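PrgB (Enterococcus faecalis, PDB 6EVU) promotes cell aggregation, biofilm formation and conjugation by binding and compacting DNA, and is represented here by its adhesin domain. Local coordinates at residues A[55-60]-A[70-75]; A[109-114]-A[128-133]; A[156-161]-A[299-304]; A[171-176]-A[280-285]. All blocks are in the same frame, centred on the assembly; numbering follows the deposited sequence.

How the interactions relate
From the N terminus, interaction 1 comes first, closing a short loop between helices 54-57 and 68-72 at the periphery, its centre about 20 Å from the centre of the chain. Interaction 2 follows in series, joining strands 110-115 and 124-137 in the larger antiparallel sheet. Interaction 3 spans the longest separation, bringing 156-161 back against 299-304 in the second sheet; interaction 4, which pairs 171-176 with 280-285, falls wholly within that span. Interactions 2 and 4 share the larger sheet, where strands 124-137 and 169-179 are neighbours. Interaction 3 packs against both of them, with Thr-156 on Phe-131 and Phe-304 on Ile-175, while Leu-72 of interaction 1 rests on Phe-158 of interaction 3.

Interaction 1: residues A[55-60]-A[70-75]; sequences TDFNKV and TKLRKD. With PO4 (phosphate ion), chain B.
Lys-71, the residue with the most surface buried here, lays its extended chain across the Phe-57 ring and then runs on to Asn-58. Its CB sits over one face of the ring as a CH-pi contact, 4.1 Å from the ring centroid and 29° off the normal, and the two side chains cross at about a right angle. Further out, Lys-71 CG touches Val-60 CG1 at 3.7 Å. The ammonium NZ ends the run with a 2.8 Å hydrogen bond to Asn-58 OD1, approaching from well above the amide carbonyl plane.

Phe-57 reaches the second segment because its CG stands anti to the backbone N (chi1 175°), carrying the ring against Lys-71 CB. Near the ring plane, CE1 meets Leu-72 CD2 at 3.8 Å. Leu-72 also touches Ala-299, connecting the helix end with strand 299-302.

Lys-74 bends at its last torsion (chi4 -78°) to bring NZ among three backbone carbonyls. NZ donates to Phe-57 O at 2.8 Å, to Lys-59 O at 2.9 Å and to Lys-71 O at 2.7 Å; the last bond lies in the carbonyl plane on a lone pair. One ammonium group thus ties the backbone at Phe-57 and Lys-59 to that of Lys-71 in the last turn of helix 68-72. Away from this contact, Arg-73 NE donates a hydrogen bond to a phosphate, probably from the crystallisation liquor, which Val-296 N also binds. The inverse gamma turn centred on Arg-73 follows helix 68-72 and leads into Lys-74, completing a local packing of two short helical segments at the periphery of the adhesin domain.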
loop_
_atom_site.group_PDB
_atom_site.type_symbol
_atom_site.label_atom_id
_atom_site.label_comp_id
_atom_site.label_asym_id
_atom_site.label_seq_id
_atom_site.Cartn_x
_atom_site.Cartn_y
_atom_site.Cartn_z
ATOM N N THR A 55 12.159 2.045 21.258
ATOM C CA THR A 55 11.757 1.537 22.568
ATOM C C THR A 55 10.305 1.888 22.901
ATOM O O THR A 55 9.671 1.164 23.669
ATOM C CB THR A 55 12.711 2.029 23.657
ATOM O OG1 THR A 55 12.753 3.460 23.679
ATOM C CG2 THR A 55 14.095 1.548 23.322
ATOM N N ASP A 56 9.760 2.977 22.329
ATOM C CA ASP A 56 8.333 3.264 22.464
ATOM C C ASP A 56 7.537 2.432 21.475
ATOM O O ASP A 56 6.483 1.871 21.807
ATOM C CB ASP A 56 8.058 4.747 22.247
ATOM C CG ASP A 56 8.641 5.615 23.361
ATOM O OD1 ASP A 56 8.662 5.177 24.554
ATOM O OD2 ASP A 56 9.109 6.740 23.054
ATOM N N PHE A 57 8.044 2.318 20.257
ATOM C CA PHE A 57 7.313 1.570 19.258
ATOM C C PHE A 57 7.176 0.098 19.631
ATOM O O PHE A 57 6.164 -0.545 19.320
ATOM C CB PHE A 57 8.012 1.713 17.904
ATOM C CG PHE A 57 7.373 0.872 16.847
ATOM C CD1 PHE A 57 6.168 1.263 16.264
ATOM C CD2 PHE A 57 7.932 -0.363 16.488
ATOM C CE1 PHE A 57 5.545 0.440 15.323
ATOM C CE2 PHE A 57 7.305 -1.170 15.529
ATOM C CZ PHE A 57 6.096 -0.775 14.985
ATOM N N ASN A 58 8.196 -0.481 20.272
ATOM C CA ASN A 58 8.179 -1.915 20.496
ATOM C C ASN A 58 7.324 -2.336 21.691
ATOM O O ASN A 58 7.137 -3.540 21.897
ATOM C CB ASN A 58 9.617 -2.430 20.653
ATOM C CG ASN A 58 10.289 -2.585 19.322
ATOM O OD1 ASN A 58 9.639 -2.923 18.339
ATOM N ND2 ASN A 58 11.592 -2.339 19.269
ATOM N N LYS A 59 6.783 -1.397 22.462
ATOM C CA LYS A 59 6.001 -1.769 23.630
ATOM C C LYS A 59 4.592 -2.166 23.244
ATOM O O LYS A 59 3.921 -1.482 22.459
ATOM C CB LYS A 59 5.939 -0.605 24.580
ATOM C CG LYS A 59 7.263 -0.404 25.243
ATOM C CD LYS A 59 7.200 0.798 26.121
ATOM C CE LYS A 59 8.371 0.893 27.054
ATOM N NZ LYS A 59 8.018 2.078 27.876
ATOM N N VAL A 60 4.120 -3.260 23.828
ATOM C CA VAL A 60 2.739 -3.650 23.655
ATOM C C VAL A 60 2.113 -3.851 25.038
ATOM O O VAL A 60 2.769 -3.788 26.070
ATOM C CB VAL A 60 2.601 -4.921 22.784
ATOM C CG1 VAL A 60 3.221 -4.699 21.391
ATOM C CG2 VAL A 60 3.291 -6.054 23.482
ATOM N N THR A 70 0.419 -5.523 15.579
ATOM C CA THR A 70 -0.032 -5.218 16.929
ATOM C C THR A 70 0.719 -4.004 17.455
ATOM O O THR A 70 0.107 -3.117 18.055
ATOM C CB THR A 70 0.147 -6.443 17.821
ATOM O OG1 THR A 70 -0.743 -7.487 17.368
ATOM C CG2 THR A 70 -0.225 -6.106 19.285
ATOM N N LYS A 71 2.032 -3.937 17.215
ATOM C CA LYS A 71 2.807 -2.762 17.602
ATOM C C LYS A 71 2.289 -1.485 16.943
ATOM O O LYS A 71 2.317 -0.402 17.565
ATOM C CB LYS A 71 4.288 -2.975 17.272
ATOM C CG LYS A 71 4.916 -4.046 18.173
ATOM C CD LYS A 71 6.375 -4.297 17.747
ATOM C CE LYS A 71 7.028 -5.381 18.631
ATOM N NZ LYS A 71 8.481 -5.476 18.218
ATOM N N LEU A 72 1.865 -1.582 15.698
ATOM C CA LEU A 72 1.324 -0.445 14.978
ATOM C C LEU A 72 0.009 0.076 15.529
ATOM O O LEU A 72 -0.241 1.253 15.491
ATOM C CB LEU A 72 1.176 -0.755 13.498
ATOM C CG LEU A 72 2.475 -0.738 12.718
ATOM C CD1 LEU A 72 2.302 -1.409 11.378
ATOM C CD2 LEU A 72 2.980 0.679 12.556
ATOM N N ARG A 73 -0.841 -0.819 16.021
ATOM C CA ARG A 73 -2.159 -0.418 16.484
ATOM C C ARG A 73 -2.249 0.160 17.893
ATOM O O ARG A 73 -2.890 -0.377 18.761
ATOM C CB ARG A 73 -3.141 -1.577 16.330
ATOM C CG ARG A 73 -3.388 -1.993 14.901
ATOM C CD ARG A 73 -4.513 -2.998 14.791
ATOM N NE ARG A 73 -4.255 -4.110 15.674
ATOM C CZ ARG A 73 -3.639 -5.222 15.316
ATOM N NH1 ARG A 73 -3.259 -5.415 14.077
ATOM N NH2 ARG A 73 -3.427 -6.150 16.208
ATOM N N LYS A 74 -1.583 1.277 18.076
ATOM C CA LYS A 74 -1.604 2.042 19.292
ATOM C C LYS A 74 -1.497 3.508 18.875
ATOM O O LYS A 74 -0.994 3.825 17.815
ATOM C CB LYS A 74 -0.538 1.614 20.292
ATOM C CG LYS A 74 0.898 1.754 19.862
ATOM C CD LYS A 74 1.831 1.454 21.025
ATOM C CE LYS A 74 3.267 1.257 20.571
ATOM N NZ LYS A 74 3.453 -0.078 19.980
ATOM N N ASP A 75 -1.996 4.391 19.713
ATOM C CA ASP A 75 -1.998 5.814 19.391
ATOM C C ASP A 75 -0.688 6.396 19.894
ATOM O O ASP A 75 -0.452 6.427 21.108
ATOM C CB ASP A 75 -3.195 6.475 20.069
ATOM C CG ASP A 75 -3.406 7.898 19.610
ATOM O OD1 ASP A 75 -2.483 8.529 19.104
ATOM O OD2 ASP A 75 -4.543 8.378 19.735
HETATM P P PO4 B . -7.389 -4.091 17.939
HETATM O O1 PO4 B . -7.678 -5.370 17.174
HETATM O O2 PO4 B . -8.185 -2.967 17.278
HETATM O O3 PO4 B . -7.886 -4.256 19.365
HETATM O O4 PO4 B . -5.937 -3.720 18.049
#

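Interaction 2: residues A[109-114]-A[128-133]; sequences PVTVTY and KAEFVY
Val-110, Val-112 and Tyr-114 pair with Tyr-133, Phe-131 and Ala-129 in turn, each a hydrogen-bonded antiparallel pair with both of its backbone bonds made. The six bonds are short and nearly straight, from Val-112 O accepting Phe-131 N at 2.8 Å to Tyr-114 O accepting Ala-129 N at 3.0 Å. Thr-111 with Val-132 and Thr-113 with Glu-130 are the intervening non-hydrogen-bonded pairs, where weak CA-H...O contacts fill in.

Aromatic contact is concentrated on the buried face. Tyr-114 turns the edge of its ring toward the face of Phe-131 in a T-shaped pair, with centroids 5.3 Å apart and planes at 76°; CE2 lies above the rim of the Phe-131 ring. Tyr-114 CG, anti to the carbonyl carbon (chi1 -66°), puts the ring where its CD2 and CE2 edge meets Phe-131.

Apolar packing continues along this face, where Val-112 CG2 meets Tyr-133 CE1 at 3.8 Å. On the other face, Val-132 CG2 lies against Thr-111, and its CG1 touches Pro-109 CB.

Polar ends are joined by water. Thr-113 and Glu-130 lie side by side, and one water bridges Thr-113 OG1 and Glu-130 OE2, 2.7 Å from each. A second water links the hydroxyls of Tyr-114 and Tyr-133, 2.8 Å from both OH atoms; Tyr-114 OH is also hydrogen-bonded to Ser-150 O.

Strands 42-47 and 169-179 flank the pair, so these two are interior strands of an antiparallel sheet, and Phe-149 of the second sheet covers Val-110, Val-112 and Tyr-133, as in the core of a beta sandwich.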
loop_
_atom_site.group_PDB
_atom_site.type_symbol
_atom_site.label_atom_id
_atom_site.label_comp_id
_atom_site.label_asym_id
_atom_site.label_seq_id
_atom_site.Cartn_x
_atom_site.Cartn_y
_atom_site.Cartn_z
ATOM N N PRO A 109 3.673 16.020 5.061
ATOM C CA PRO A 109 4.176 14.920 4.221
ATOM C C PRO A 109 5.591 14.544 4.627
ATOM O O PRO A 109 6.384 15.396 5.014
ATOM C CB PRO A 109 4.136 15.486 2.793
ATOM C CG PRO A 109 3.983 16.985 2.972
ATOM C CD PRO A 109 3.380 17.258 4.303
ATOM N N VAL A 110 5.866 13.239 4.614
ATOM C CA VAL A 110 7.152 12.706 5.052
ATOM C C VAL A 110 7.850 12.159 3.821
ATOM O O VAL A 110 7.295 11.317 3.091
ATOM C CB VAL A 110 6.944 11.615 6.109
ATOM C CG1 VAL A 110 8.276 10.937 6.398
ATOM C CG2 VAL A 110 6.298 12.293 7.337
ATOM N N THR A 111 9.051 12.643 3.549
ATOM C CA THR A 111 9.775 12.175 2.354
ATOM C C THR A 111 10.817 11.158 2.793
ATOM O O THR A 111 11.731 11.499 3.554
ATOM C CB THR A 111 10.442 13.349 1.623
ATOM O OG1 THR A 111 9.448 14.337 1.251
ATOM C CG2 THR A 111 11.248 12.894 0.389
ATOM N N VAL A 112 10.693 9.913 2.284
ATOM C CA VAL A 112 11.665 8.841 2.512
ATOM C C VAL A 112 12.516 8.711 1.253
ATOM O O VAL A 112 12.005 8.388 0.183
ATOM C CB VAL A 112 10.935 7.517 2.811
ATOM C CG1 VAL A 112 11.952 6.347 3.014
ATOM C CG2 VAL A 112 9.937 7.670 3.969
ATOM N N THR A 113 13.818 8.922 1.366
ATOM C CA THR A 113 14.704 8.825 0.212
ATOM C C THR A 113 15.479 7.511 0.250
ATOM O O THR A 113 16.084 7.169 1.262
ATOM C CB THR A 113 15.669 10.007 0.209
ATOM O OG1 THR A 113 14.911 11.231 0.119
ATOM C CG2 THR A 113 16.610 9.920 -0.974
ATOM N N TYR A 114 15.454 6.783 -0.852
ATOM C CA TYR A 114 16.302 5.608 -1.046
ATOM C C TYR A 114 17.452 5.974 -1.960
ATOM O O TYR A 114 17.250 6.624 -2.999
ATOM C CB TYR A 114 15.527 4.447 -1.679
ATOM C CG TYR A 114 14.442 3.883 -0.772
ATOM C CD1 TYR A 114 14.760 2.854 0.095
ATOM C CD2 TYR A 114 13.125 4.331 -0.849
ATOM C CE1 TYR A 114 13.810 2.325 0.942
ATOM C CE2 TYR A 114 12.136 3.797 -0.016
ATOM C CZ TYR A 114 12.492 2.795 0.893
ATOM O OH TYR A 114 11.574 2.204 1.750
ATOM N N LYS A 128 18.042 6.271 -7.383
ATOM C CA LYS A 128 17.534 6.903 -6.168
ATOM C C LYS A 128 16.028 7.077 -6.355
ATOM O O LYS A 128 15.558 7.227 -7.493
ATOM C CB LYS A 128 18.229 8.272 -5.978
ATOM C CG LYS A 128 17.596 9.271 -4.985
ATOM C CD LYS A 128 18.475 10.508 -4.778
ATOM C CE LYS A 128 17.704 11.839 -4.863
ATOM N NZ LYS A 128 18.502 12.979 -4.294
ATOM N N ALA A 129 15.289 7.086 -5.246
ATOM C CA ALA A 129 13.854 7.373 -5.279
ATOM C C ALA A 129 13.418 8.102 -4.012
ATOM O O ALA A 129 13.999 7.932 -2.951
ATOM C CB ALA A 129 13.045 6.073 -5.453
ATOM N N GLU A 130 12.407 8.954 -4.159
ATOM C CA GLU A 130 11.732 9.622 -3.044
ATOM C C GLU A 130 10.324 9.090 -2.946
ATOM O O GLU A 130 9.569 9.172 -3.915
ATOM C CB GLU A 130 11.687 11.132 -3.269
ATOM C CG GLU A 130 13.050 11.759 -3.064
ATOM C CD GLU A 130 13.105 13.238 -3.433
ATOM O OE1 GLU A 130 12.145 13.738 -4.061
ATOM O OE2 GLU A 130 14.127 13.903 -3.120
ATOM N N PHE A 131 9.988 8.484 -1.796
ATOM C CA PHE A 131 8.617 8.061 -1.504
ATOM C C PHE A 131 8.035 9.066 -0.513
ATOM O O PHE A 131 8.515 9.149 0.612
ATOM C CB PHE A 131 8.665 6.673 -0.867
ATOM C CG PHE A 131 8.923 5.542 -1.843
ATOM C CD1 PHE A 131 10.023 5.531 -2.706
ATOM C CD2 PHE A 131 8.010 4.485 -1.889
ATOM C CE1 PHE A 131 10.199 4.457 -3.621
ATOM C CE2 PHE A 131 8.184 3.430 -2.825
ATOM C CZ PHE A 131 9.289 3.426 -3.629
ATOM N N VAL A 132 7.012 9.819 -0.913
ATOM C CA VAL A 132 6.390 10.828 -0.057
ATOM C C VAL A 132 5.056 10.316 0.425
ATOM O O VAL A 132 4.148 10.026 -0.371
ATOM C CB VAL A 132 6.214 12.157 -0.797
ATOM C CG1 VAL A 132 5.509 13.181 0.126
ATOM C CG2 VAL A 132 7.604 12.613 -1.310
ATOM N N TYR A 133 4.949 10.181 1.749
ATOM C CA TYR A 133 3.755 9.686 2.441
ATOM C C TYR A 133 3.044 10.838 3.120
ATOM O O TYR A 133 3.675 11.613 3.815
ATOM C CB TYR A 133 4.171 8.695 3.519
ATOM C CG TYR A 133 4.842 7.477 2.951
ATOM C CD1 TYR A 133 6.241 7.422 2.749
ATOM C CD2 TYR A 133 4.069 6.326 2.689
ATOM C CE1 TYR A 133 6.840 6.220 2.263
ATOM C CE2 TYR A 133 4.678 5.182 2.188
ATOM C CZ TYR A 133 6.031 5.153 2.000
ATOM O OH TYR A 133 6.708 4.062 1.530
HETATM O O HOH W 1 15.878 13.381 -1.128
HETATM O O HOH W 2 9.178 3.341 2.524
#

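Interaction 3: residues A[156-161]-A[299-304]; sequences TAFIGT and AQWFAF
Strands 157-160 and 299-302 form an antiparallel pair in the second, smaller sheet of the domain, and the main side-chain contact between them is an offset stack of Phe-158 on Trp-301. The two side chains run side by side from a non-hydrogen-bonded pair. The Phe-158 ring lies over one face of the indole, 4.1 Å between its centroid and that of the five-membered ring, with planes only 10° apart. Phe-158 CE2 comes within 3.4 Å of Trp-301 CG. With CG anti to the backbone N (chi1 172°), the indole turns its edge toward strand 157-160: Ala-157 O lies in its plane, 3.3 Å from CD1, and NE1 is hydrogen-bonded to Ile-155 O.

Ile-159 and Gln-300 hold the backbones together through two bonds, the shorter from Gln-300 N to Ile-159 O at 2.8 Å. Next to them Gly-160, without a side chain, lets its CA approach Ala-299 CA to 3.7 Å.

The opposite face of the strands, bearing Ala-157, Ile-159, Gln-300 and Phe-302, looks into the beta sandwich: Ile-159 packs on Thr-171 of the larger sheet, while Gln-300 NE2 is hydrogen-bonded to Gly-285 O.

Past the end of the ladder, Thr-156 OG1 accepts Phe-304 N at 2.9 Å, 163° at the hydrogen, while also hydrogen-bonding to Pro-153 O, its strongest polar partner. Thr-156 CG2 lies 4.0 Å from Phe-304 CB.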
loop_
_atom_site.group_PDB
_atom_site.type_symbol
_atom_site.label_atom_id
_atom_site.label_comp_id
_atom_site.label_asym_id
_atom_site.label_seq_id
_atom_site.Cartn_x
_atom_site.Cartn_y
_atom_site.Cartn_z
ATOM N N THR A 156 8.853 -1.658 1.550
ATOM C CA THR A 156 8.239 -0.327 1.567
ATOM C C THR A 156 7.747 0.174 2.942
ATOM O O THR A 156 8.502 0.832 3.642
ATOM C CB THR A 156 7.096 -0.277 0.513
ATOM O OG1 THR A 156 7.522 -1.102 -0.619
ATOM C CG2 THR A 156 6.821 1.128 -0.022
ATOM N N ALA A 157 6.509 -0.074 3.305
ATOM C CA ALA A 157 5.936 0.600 4.471
ATOM C C ALA A 157 4.966 -0.296 5.223
ATOM O O ALA A 157 4.180 -1.020 4.615
ATOM C CB ALA A 157 5.184 1.860 4.066
ATOM N N PHE A 158 4.945 -0.152 6.546
ATOM C CA PHE A 158 3.870 -0.688 7.381
ATOM C C PHE A 158 3.236 0.490 8.073
ATOM O O PHE A 158 3.955 1.318 8.632
ATOM C CB PHE A 158 4.415 -1.674 8.421
ATOM C CG PHE A 158 5.012 -2.936 7.825
ATOM C CD1 PHE A 158 6.280 -2.893 7.262
ATOM C CD2 PHE A 158 4.322 -4.171 7.856
ATOM C CE1 PHE A 158 6.878 -4.091 6.721
ATOM C CE2 PHE A 158 4.900 -5.348 7.276
ATOM C CZ PHE A 158 6.154 -5.290 6.727
ATOM N N ILE A 159 1.908 0.615 8.004
ATOM C CA ILE A 159 1.252 1.823 8.509
ATOM C C ILE A 159 0.064 1.421 9.362
ATOM O O ILE A 159 -0.736 0.551 8.983
ATOM C CB ILE A 159 0.837 2.746 7.325
ATOM C CG1 ILE A 159 2.139 3.346 6.676
ATOM C CG2 ILE A 159 -0.175 3.890 7.778
ATOM C CD1 ILE A 159 1.950 4.131 5.456
ATOM N N GLY A 160 -0.127 2.122 10.487
ATOM C CA GLY A 160 -1.302 1.776 11.282
ATOM C C GLY A 160 -1.419 2.664 12.505
ATOM O O GLY A 160 -0.510 3.441 12.819
ATOM N N THR A 161 -2.543 2.503 13.210
ATOM C CA THR A 161 -2.786 3.223 14.462
ATOM C C THR A 161 -3.906 2.505 15.218
ATOM O O THR A 161 -4.433 1.497 14.770
ATOM C CB THR A 161 -3.110 4.700 14.188
ATOM O OG1 THR A 161 -3.114 5.399 15.465
ATOM C CG2 THR A 161 -4.501 4.845 13.582
ATOM N N ALA A 299 -4.079 -1.568 10.877
ATOM C CA ALA A 299 -2.674 -1.548 10.497
ATOM C C ALA A 299 -2.476 -2.470 9.298
ATOM O O ALA A 299 -3.059 -3.550 9.236
ATOM C CB ALA A 299 -1.780 -2.047 11.637
ATOM N N GLN A 300 -1.612 -2.031 8.366
ATOM C CA GLN A 300 -1.463 -2.803 7.136
ATOM C C GLN A 300 -0.015 -2.745 6.662
ATOM O O GLN A 300 0.771 -1.872 7.035
ATOM C CB GLN A 300 -2.397 -2.246 6.037
ATOM C CG GLN A 300 -1.892 -0.907 5.492
ATOM C CD GLN A 300 -2.960 -0.193 4.665
ATOM O OE1 GLN A 300 -3.380 0.910 4.959
ATOM N NE2 GLN A 300 -3.373 -0.831 3.586
ATOM N N TRP A 301 0.301 -3.696 5.762
ATOM C CA TRP A 301 1.571 -3.677 5.050
ATOM C C TRP A 301 1.270 -3.271 3.621
ATOM O O TRP A 301 0.427 -3.910 2.988
ATOM C CB TRP A 301 2.186 -5.081 5.101
ATOM C CG TRP A 301 3.423 -5.239 4.235
ATOM C CD1 TRP A 301 4.285 -4.264 3.882
ATOM C CD2 TRP A 301 3.912 -6.451 3.622
ATOM N NE1 TRP A 301 5.283 -4.748 3.071
ATOM C CE2 TRP A 301 5.073 -6.094 2.896
ATOM C CE3 TRP A 301 3.455 -7.781 3.578
ATOM C CZ2 TRP A 301 5.806 -7.057 2.158
ATOM C CZ3 TRP A 301 4.200 -8.725 2.872
ATOM C CH2 TRP A 301 5.334 -8.341 2.153
ATOM N N PHE A 302 1.927 -2.223 3.130
ATOM C CA PHE A 302 1.785 -1.810 1.733
ATOM C C PHE A 302 3.153 -1.949 1.076
ATOM O O PHE A 302 4.054 -1.167 1.346
ATOM C CB PHE A 302 1.263 -0.383 1.545
ATOM C CG PHE A 302 1.018 -0.103 0.094
ATOM C CD1 PHE A 302 -0.147 -0.615 -0.507
ATOM C CD2 PHE A 302 1.994 0.450 -0.686
ATOM C CE1 PHE A 302 -0.387 -0.443 -1.852
ATOM C CE2 PHE A 302 1.782 0.608 -2.099
ATOM C CZ PHE A 302 0.601 0.157 -2.659
ATOM N N ALA A 303 3.282 -2.910 0.168
ATOM C CA ALA A 303 4.506 -3.103 -0.596
ATOM C C ALA A 303 4.337 -2.506 -1.987
ATOM O O ALA A 303 3.282 -2.685 -2.613
ATOM C CB ALA A 303 4.815 -4.595 -0.719
ATOM N N PHE A 304 5.380 -1.843 -2.466
ATOM C CA PHE A 304 5.407 -1.234 -3.790
ATOM C C PHE A 304 6.352 -1.992 -4.701
ATOM O O PHE A 304 7.523 -2.140 -4.374
ATOM C CB PHE A 304 5.872 0.213 -3.746
ATOM C CG PHE A 304 5.940 0.828 -5.093
ATOM C CD1 PHE A 304 4.779 1.309 -5.684
ATOM C CD2 PHE A 304 7.167 0.899 -5.811
ATOM C CE1 PHE A 304 4.824 1.887 -6.987
ATOM C CE2 PHE A 304 7.213 1.515 -7.103
ATOM C CZ PHE A 304 6.054 1.979 -7.689
#

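Interaction 4: residues A[171-176]-A[280-285]; sequences TRLTIK and ISFSFG
Thr-171 stands beside the Phe-284 ring, both side chains pointing the same way, with Thr-171 CB over the ring face in a CH-pi contact 4.3 Å from the centroid. Phe-284 CG sits between the backbone N and the carbonyl carbon (chi1 60°), which swings the ring back across strand 171-176, so that Leu-173 CB meets its edge at CE2, 4.0 Å away. Leu-173 in turn lies alongside Phe-282, its CD2 touching CZ at an oblique angle to the ring.

These residues line the inward face of two neighbouring antiparallel strands of the larger sheet, packed against the second sheet of the beta sandwich: Phe-284 stacks on Phe-302. The backbone ladder is firm at Leu-173, whose N-H points almost straight at Phe-282 O (2.8 Å, 177°). Beside the Thr-171 and Phe-284 pair, a water accepts from Thr-171 OG1 and donates to Phe-284 O.

On the other face, Thr-174 OG1 and Ser-281 OG share a hydrogen bond of 2.8 Å whose donor may be either. Arg-172 CB lies 3.7 Å from Ser-283 OG, but their polar ends turn to strand 124-137: Arg-172 NH2 forms a salt bridge with Glu-134, and Ser-283 OG is hydrogen-bonded to Gln-136.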
loop_
_atom_site.group_PDB
_atom_site.type_symbol
_atom_site.label_atom_id
_atom_site.label_comp_id
_atom_site.label_asym_id
_atom_site.label_seq_id
_atom_site.Cartn_x
_atom_site.Cartn_y
_atom_site.Cartn_z
ATOM N N THR A 171 -3.568 6.809 3.370
ATOM C CA THR A 171 -2.278 7.442 3.175
ATOM C C THR A 171 -2.094 7.698 1.686
ATOM O O THR A 171 -2.286 6.774 0.875
ATOM C CB THR A 171 -1.120 6.558 3.675
ATOM O OG1 THR A 171 -1.363 6.191 5.063
ATOM C CG2 THR A 171 0.194 7.289 3.569
ATOM N N ARG A 172 -1.660 8.909 1.339
ATOM C CA ARG A 172 -1.261 9.222 -0.039
ATOM C C ARG A 172 0.218 8.904 -0.200
ATOM O O ARG A 172 1.053 9.205 0.677
ATOM C CB ARG A 172 -1.525 10.711 -0.380
ATOM C CG ARG A 172 -1.159 10.991 -1.884
ATOM C CD ARG A 172 -1.911 12.212 -2.365
ATOM N NE ARG A 172 -1.479 13.354 -1.593
ATOM C CZ ARG A 172 -2.143 14.503 -1.486
ATOM N NH1 ARG A 172 -3.317 14.685 -2.102
ATOM N NH2 ARG A 172 -1.617 15.473 -0.742
ATOM N N LEU A 173 0.552 8.241 -1.318
ATOM C CA LEU A 173 1.935 7.935 -1.667
ATOM C C LEU A 173 2.230 8.526 -3.044
ATOM O O LEU A 173 1.518 8.221 -4.022
ATOM C CB LEU A 173 2.208 6.409 -1.666
ATOM C CG LEU A 173 3.564 5.943 -2.210
ATOM C CD1 LEU A 173 4.742 6.575 -1.420
ATOM C CD2 LEU A 173 3.623 4.457 -2.040
ATOM N N THR A 174 3.248 9.388 -3.109
ATOM C CA THR A 174 3.725 9.945 -4.385
ATOM C C THR A 174 5.195 9.617 -4.506
ATOM O O THR A 174 5.959 9.830 -3.559
ATOM C CB THR A 174 3.541 11.466 -4.404
ATOM O OG1 THR A 174 2.168 11.805 -4.130
ATOM C CG2 THR A 174 4.011 12.025 -5.758
ATOM N N ILE A 175 5.607 9.054 -5.660
ATOM C CA ILE A 175 6.948 8.483 -5.826
ATOM C C ILE A 175 7.679 9.232 -6.931
ATOM O O ILE A 175 7.117 9.470 -8.003
ATOM C CB ILE A 175 6.872 6.984 -6.162
ATOM C CG1 ILE A 175 6.271 6.213 -4.978
ATOM C CG2 ILE A 175 8.298 6.392 -6.541
ATOM C CD1 ILE A 175 5.718 4.810 -5.321
ATOM N N LYS A 176 8.945 9.584 -6.689
ATOM C CA LYS A 176 9.782 10.142 -7.735
ATOM C C LYS A 176 10.974 9.236 -7.926
ATOM O O LYS A 176 11.611 8.844 -6.945
ATOM C CB LYS A 176 10.267 11.546 -7.402
ATOM C CG LYS A 176 9.214 12.595 -7.391
ATOM C CD LYS A 176 9.903 13.933 -7.166
ATOM C CE LYS A 176 8.899 15.024 -6.903
ATOM N NZ LYS A 176 9.582 16.344 -6.647
ATOM N N ILE A 280 3.960 8.804 -10.478
ATOM C CA ILE A 280 3.103 7.883 -9.727
ATOM C C ILE A 280 2.556 8.556 -8.481
ATOM O O ILE A 280 3.311 9.090 -7.661
ATOM C CB ILE A 280 3.895 6.633 -9.321
ATOM C CG1 ILE A 280 4.219 5.819 -10.585
ATOM C CG2 ILE A 280 3.109 5.801 -8.289
ATOM C CD1 ILE A 280 5.069 4.583 -10.260
ATOM N N SER A 281 1.259 8.439 -8.271
ATOM C CA SER A 281 0.672 9.000 -7.039
ATOM C C SER A 281 -0.711 8.403 -6.846
ATOM O O SER A 281 -1.486 8.352 -7.799
ATOM C CB SER A 281 0.565 10.503 -7.143
ATOM O OG SER A 281 0.125 11.061 -5.895
ATOM N N PHE A 282 -1.004 7.910 -5.653
ATOM C CA PHE A 282 -2.284 7.244 -5.406
ATOM C C PHE A 282 -2.416 7.126 -3.895
ATOM O O PHE A 282 -1.472 7.443 -3.152
ATOM C CB PHE A 282 -2.348 5.866 -6.077
ATOM C CG PHE A 282 -1.301 4.914 -5.556
ATOM C CD1 PHE A 282 -0.005 4.947 -6.031
ATOM C CD2 PHE A 282 -1.642 3.998 -4.541
ATOM C CE1 PHE A 282 0.978 4.120 -5.502
ATOM C CE2 PHE A 282 -0.682 3.141 -3.999
ATOM C CZ PHE A 282 0.641 3.207 -4.472
ATOM N N SER A 283 -3.603 6.684 -3.425
ATOM C CA SER A 283 -3.738 6.430 -1.981
ATOM C C SER A 283 -4.028 4.969 -1.660
ATOM O O SER A 283 -4.608 4.222 -2.471
ATOM C CB SER A 283 -4.837 7.318 -1.364
ATOM O OG SER A 283 -4.437 8.653 -1.515
ATOM N N PHE A 284 -3.637 4.541 -0.457
ATOM C CA PHE A 284 -3.960 3.176 -0.031
ATOM C C PHE A 284 -4.489 3.230 1.394
ATOM O O PHE A 284 -4.179 4.150 2.146
ATOM C CB PHE A 284 -2.747 2.201 -0.171
ATOM C CG PHE A 284 -1.528 2.618 0.657
ATOM C CD1 PHE A 284 -1.375 2.175 1.948
ATOM C CD2 PHE A 284 -0.566 3.452 0.100
ATOM C CE1 PHE A 284 -0.255 2.551 2.708
ATOM C CE2 PHE A 284 0.589 3.830 0.864
ATOM C CZ PHE A 284 0.699 3.376 2.172
ATOM N N GLY A 285 -5.220 2.215 1.822
ATOM C CA GLY A 285 -5.749 2.301 3.162
ATOM C C GLY A 285 -6.564 1.100 3.566
ATOM O O GLY A 285 -6.415 -0.006 3.017
HETATM O O HOH W 3 -2.814 3.812 4.707
HETATM O O HOH W 4 6.958 8.455 -10.527
#